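Local coordinates for protein carboxyvinyl-carboxyphosphonate phosphorylmutase (PDB 4IQD) that belongs to the phosphoenolpyruvate phosphomutase family of TIM-barrel proteins and holds pyruvic acid at several places in the crystal, at residues A[123-128]-A[178-183]; A[167-172]-A[200-205]. One frame throughout, in Å; residues are numbered along the deposited sequence.

Contact 1 (A[123-128]-A[178-183]); sequences IEDQQL and IERANA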
# COMPACT_ATOMS: atom_id res chain seq x y z
N ILE A 123 -12.85 17.72 -6.57
CA ILE A 123 -13.56 18.23 -5.41
C ILE A 123 -15.06 18.09 -5.64
O ILE A 123 -15.53 18.21 -6.77
CB ILE A 123 -13.17 19.70 -5.13
CG1 ILE A 123 -13.74 20.18 -3.80
CG2 ILE A 123 -13.61 20.61 -6.26
CD1 ILE A 123 -13.42 21.63 -3.51
N GLU A 124 -15.81 17.81 -4.57
CA GLU A 124 -17.22 17.49 -4.70
C GLU A 124 -18.13 18.41 -3.88
O GLU A 124 -17.69 19.06 -2.94
CB GLU A 124 -17.47 16.03 -4.30
CG GLU A 124 -17.22 15.73 -2.84
CD GLU A 124 -17.13 14.24 -2.56
OE1 GLU A 124 -17.51 13.81 -1.45
OE2 GLU A 124 -16.69 13.49 -3.46
N ASP A 125 -19.41 18.44 -4.26
CA ASP A 125 -20.40 19.28 -3.58
C ASP A 125 -21.15 18.54 -2.48
O ASP A 125 -22.13 19.06 -1.94
CB ASP A 125 -21.38 19.91 -4.58
CG ASP A 125 -22.11 18.88 -5.43
OD1 ASP A 125 -21.92 17.66 -5.23
OD2 ASP A 125 -22.89 19.30 -6.32
N GLN A 126 -20.70 17.34 -2.15
CA GLN A 126 -21.26 16.61 -1.02
C GLN A 126 -21.02 17.42 0.24
O GLN A 126 -20.05 18.17 0.32
CB GLN A 126 -20.62 15.23 -0.89
CG GLN A 126 -21.31 14.14 -1.70
CD GLN A 126 -22.32 13.36 -0.87
OE1 GLN A 126 -22.40 13.53 0.34
NE2 GLN A 126 -23.08 12.50 -1.53
N GLN A 127 -21.90 17.28 1.21
CA GLN A 127 -21.76 18.02 2.45
C GLN A 127 -21.15 17.12 3.51
O GLN A 127 -21.70 16.07 3.84
CB GLN A 127 -23.12 18.56 2.91
CG GLN A 127 -23.03 19.75 3.84
CD GLN A 127 -23.09 19.35 5.30
OE1 GLN A 127 -24.17 19.12 5.84
NE2 GLN A 127 -21.93 19.27 5.94
N LEU A 128 -19.99 17.52 4.01
CA LEU A 128 -19.22 16.71 4.95
C LEU A 128 -18.69 17.53 6.12
O LEU A 128 -18.36 18.70 5.95
CB LEU A 128 -18.08 16.01 4.22
CG LEU A 128 -18.42 14.64 3.64
CD1 LEU A 128 -17.66 14.39 2.35
CD2 LEU A 128 -18.12 13.55 4.66
N ILE A 178 -27.14 19.97 -14.06
CA ILE A 178 -26.64 20.77 -15.17
C ILE A 178 -26.38 22.20 -14.74
O ILE A 178 -25.37 22.80 -15.11
CB ILE A 178 -27.61 20.75 -16.37
CG1 ILE A 178 -27.59 19.38 -17.04
CG2 ILE A 178 -27.26 21.84 -17.37
CD1 ILE A 178 -28.51 19.26 -18.24
N GLU A 179 -27.30 22.75 -13.96
CA GLU A 179 -27.16 24.10 -13.44
C GLU A 179 -25.94 24.22 -12.52
O GLU A 179 -25.13 25.12 -12.69
CB GLU A 179 -28.42 24.54 -12.69
CG GLU A 179 -29.58 24.93 -13.60
CD GLU A 179 -29.31 26.21 -14.38
OE1 GLU A 179 -29.37 26.17 -15.63
OE2 GLU A 179 -29.05 27.25 -13.74
N ARG A 180 -25.83 23.30 -11.57
CA ARG A 180 -24.69 23.27 -10.66
C ARG A 180 -23.40 23.17 -11.46
O ARG A 180 -22.48 23.96 -11.26
CB ARG A 180 -24.78 22.09 -9.70
CG ARG A 180 -25.71 22.28 -8.52
CD ARG A 180 -25.49 21.17 -7.51
NE ARG A 180 -26.28 21.33 -6.30
CZ ARG A 180 -25.85 21.93 -5.19
NH1 ARG A 180 -24.62 22.42 -5.14
NH2 ARG A 180 -26.64 22.03 -4.13
N ALA A 181 -23.36 22.21 -12.38
CA ALA A 181 -22.18 21.96 -13.21
C ALA A 181 -21.67 23.20 -13.92
O ALA A 181 -20.49 23.54 -13.82
CB ALA A 181 -22.48 20.85 -14.21
N ASN A 182 -22.56 23.89 -14.64
CA ASN A 182 -22.17 25.08 -15.38
C ASN A 182 -21.68 26.21 -14.48
O ASN A 182 -20.91 27.06 -14.91
CB ASN A 182 -23.32 25.56 -16.27
CG ASN A 182 -23.53 24.69 -17.48
OD1 ASN A 182 -22.58 24.15 -18.05
ND2 ASN A 182 -24.79 24.54 -17.89
N ALA A 183 -22.14 26.21 -13.24
CA ALA A 183 -21.70 27.20 -12.26
C ALA A 183 -20.27 26.90 -11.84
O ALA A 183 -19.43 27.80 -11.79
CB ALA A 183 -22.61 27.19 -11.06
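The carboxylate of Asp125 and the guanidinium of Arg180 stand almost perpendicular, their planes 89° apart, and OD2 lies obliquely to the guanidinium, well out of its plane. No N-H of the arginine points at that oxygen. The closest approach is instead to the aliphatic part of the chain, Asp125 OD2 to Arg180 CD at 3.4 Å, while the separation from OD2 to Arg180 NH1 is 3.8 Å, a long salt bridge held by charge alone. The arginine gets here because its chain runs extended from CG to NE (chi2 -169°, chi3 176°), which carries the head from the helix to the aspartate. Both groups find their directed bonds elsewhere: OD2 is hydrogen-bonded to Thr166 OG1 and to the hydroxyl of Tyr184, which also bonds Arg180 NH1, and Arg180 NH2 meets the carbonyl of Val141. Tyr184 thus bridges the two charges. Asp125 OD1 accepts from the backbone N of Asp167, so both carboxylate oxygens have partners. The side chain of Arg180 is about 11 Å from a bound pyruvic acid. The pairing joins the residue just after strand 120-124 to helix 174-187, which lies on the outside of the barrel, a strand-end to helix contact in a TIM-barrel fold.

Contact 2 (A[167-172]-A[200-205]); sequences DARGVE and EEEFRL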
# COMPACT_ATOMS: atom_id res chain seq x y z
N ASP A 167 -23.10 15.33 -7.03
CA ASP A 167 -24.00 14.22 -6.78
C ASP A 167 -25.45 14.66 -6.88
O ASP A 167 -26.34 14.02 -6.32
CB ASP A 167 -23.74 13.61 -5.40
CG ASP A 167 -22.49 12.75 -5.36
OD1 ASP A 167 -22.62 11.52 -5.48
OD2 ASP A 167 -21.39 13.31 -5.21
N ALA A 168 -25.68 15.75 -7.61
CA ALA A 168 -26.99 16.40 -7.67
C ALA A 168 -28.05 15.67 -8.49
O ALA A 168 -29.24 15.90 -8.31
CB ALA A 168 -26.85 17.84 -8.15
N ARG A 169 -27.63 14.80 -9.40
CA ARG A 169 -28.57 14.05 -10.22
C ARG A 169 -29.53 13.21 -9.38
O ARG A 169 -30.75 13.33 -9.50
CB ARG A 169 -27.84 13.14 -11.20
CG ARG A 169 -28.76 12.23 -12.01
CD ARG A 169 -29.76 13.06 -12.79
NE ARG A 169 -30.76 12.25 -13.47
CZ ARG A 169 -31.91 11.85 -12.92
NH1 ARG A 169 -32.19 12.17 -11.67
NH2 ARG A 169 -32.76 11.13 -13.63
N GLY A 170 -28.98 12.37 -8.51
CA GLY A 170 -29.77 11.42 -7.77
C GLY A 170 -30.48 11.98 -6.55
O GLY A 170 -31.20 11.25 -5.86
N VAL A 171 -30.29 13.26 -6.28
CA VAL A 171 -30.91 13.87 -5.10
C VAL A 171 -31.77 15.09 -5.45
O VAL A 171 -32.76 15.37 -4.78
CB VAL A 171 -29.85 14.22 -4.03
CG1 VAL A 171 -28.91 15.29 -4.53
CG2 VAL A 171 -30.52 14.65 -2.73
N GLU A 172 -31.40 15.79 -6.52
CA GLU A 172 -32.13 16.99 -6.93
C GLU A 172 -32.72 16.90 -8.33
O GLU A 172 -33.75 17.49 -8.61
CB GLU A 172 -31.23 18.22 -6.83
CG GLU A 172 -30.76 18.54 -5.43
CD GLU A 172 -29.76 19.67 -5.41
OE1 GLU A 172 -29.50 20.26 -6.48
OE2 GLU A 172 -29.24 19.98 -4.33
N GLU A 200 -28.04 6.52 -21.47
CA GLU A 200 -27.38 7.03 -22.66
C GLU A 200 -27.82 8.44 -23.01
O GLU A 200 -26.99 9.31 -23.30
CB GLU A 200 -27.56 6.07 -23.85
CG GLU A 200 -27.09 6.62 -25.21
CD GLU A 200 -26.41 5.57 -26.08
OE1 GLU A 200 -26.11 5.88 -27.26
OE2 GLU A 200 -26.16 4.45 -25.60
N GLU A 201 -29.13 8.68 -22.96
CA GLU A 201 -29.66 9.99 -23.32
C GLU A 201 -29.28 11.06 -22.30
O GLU A 201 -29.11 12.22 -22.65
CB GLU A 201 -31.19 9.95 -23.48
CG GLU A 201 -31.98 9.93 -22.18
CD GLU A 201 -33.22 10.81 -22.24
OE1 GLU A 201 -33.59 11.26 -23.35
OE2 GLU A 201 -33.83 11.06 -21.17
N GLU A 202 -29.12 10.67 -21.04
CA GLU A 202 -28.73 11.63 -20.01
C GLU A 202 -27.27 12.02 -20.17
O GLU A 202 -26.90 13.17 -19.96
CB GLU A 202 -29.00 11.09 -18.61
CG GLU A 202 -30.48 11.02 -18.27
CD GLU A 202 -30.75 10.90 -16.78
OE1 GLU A 202 -29.79 10.94 -15.99
OE2 GLU A 202 -31.93 10.76 -16.40
N PHE A 203 -26.45 11.06 -20.57
CA PHE A 203 -25.03 11.32 -20.80
C PHE A 203 -24.90 12.34 -21.92
O PHE A 203 -24.31 13.40 -21.74
CB PHE A 203 -24.28 10.03 -21.17
CG PHE A 203 -24.29 8.98 -20.09
CD1 PHE A 203 -24.70 9.26 -18.81
CD2 PHE A 203 -23.84 7.70 -20.37
CE1 PHE A 203 -24.70 8.27 -17.85
CE2 PHE A 203 -23.84 6.72 -19.41
CZ PHE A 203 -24.27 7.01 -18.14
N ARG A 204 -25.46 12.01 -23.08
CA ARG A 204 -25.40 12.88 -24.26
C ARG A 204 -26.03 14.25 -24.00
O ARG A 204 -25.52 15.27 -24.47
CB ARG A 204 -26.09 12.20 -25.45
CG ARG A 204 -25.54 10.82 -25.80
CD ARG A 204 -26.19 10.28 -27.07
NE ARG A 204 -25.62 9.01 -27.52
CZ ARG A 204 -24.57 8.91 -28.34
NH1 ARG A 204 -23.97 10.00 -28.79
NH2 ARG A 204 -24.12 7.72 -28.70
N LEU A 205 -27.14 14.27 -23.26
CA LEU A 205 -27.81 15.53 -22.95
C LEU A 205 -26.98 16.40 -22.02
O LEU A 205 -26.89 17.62 -22.21
CB LEU A 205 -29.17 15.28 -22.31
CG LEU A 205 -29.89 16.54 -21.82
CD1 LEU A 205 -30.16 17.49 -22.98
CD2 LEU A 205 -31.18 16.19 -21.11
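Glu202 receives the side chain of Arg169 in a side-on, two-nitrogen salt bridge, and the helix that carries it can be followed from its first residues. Glu200, in the first turn, turns to its own helix: its OE1 takes both NE and NH2 of Arg204, the NH2 bond being 3.1 Å from Arg204 NH2 to Glu200 OE1. Both nitrogens come from the same face of that carboxylate, and OE1 is the one oxygen they share. Glu202 behaves differently, giving one oxygen to each nitrogen. Its OE1 accepts from Arg169 NE at 3.0 Å, on the syn side but tilted out of the carboxylate plane, and its OE2 accepts from Arg169 NH2 at 2.9 Å through the syn lone pair. The second bond is the straighter, with an N-H...O angle of 168°. Both oxygens lie close to the guanidinium plane and the carboxylate meets its edge, so the paired bonds limit rotation of the arginine head. The two flat groups are nevertheless tilted by 31°. Arg169 arrives by a bend at chi2 (59°), while Glu202 reaches out extended beyond CG. Its OE1 has a further donor, the backbone N of Gln198, just ahead of the helix. Arg169 also touches a bound pyruvic acid, in a pocket with Gly173, Leu174 and Asp175, so Glu202, as a second-shell residue, probably steadies this pocket arginine. Next along the helix, Phe203 sets its ring edge-to-face with that of Phe237, and Leu205 packs on Leu174, as Glu202 and Arg169 also do. The bridge therefore spans from the loop after strand 161-166 to the N-terminal part of helix 200-209, beside the start of helix 174-187.

Contacts 1 and 2 lie on the same side of the chain's centre, with their own centres 13 Å apart, and their segments alternate along the chain: 123-128, 167-172, 178-183, 200-205. They involve successive parts of the barrel wall, strands 120-124 and 161-166 being neighbours in the parallel five-stranded sheet. The two also touch. The backbone N of Asp167 probably donates a hydrogen bond to Asp125 OD1 (3.2 Å), and Arg180 CD packs against Ala168 CB, so the loop 167-172 lies against both the strand end and helix 174-187. Through that loop, the buried charge pair of contact 1 adjoins the pair of contact 2, whose arginine touches a bound pyruvic acid.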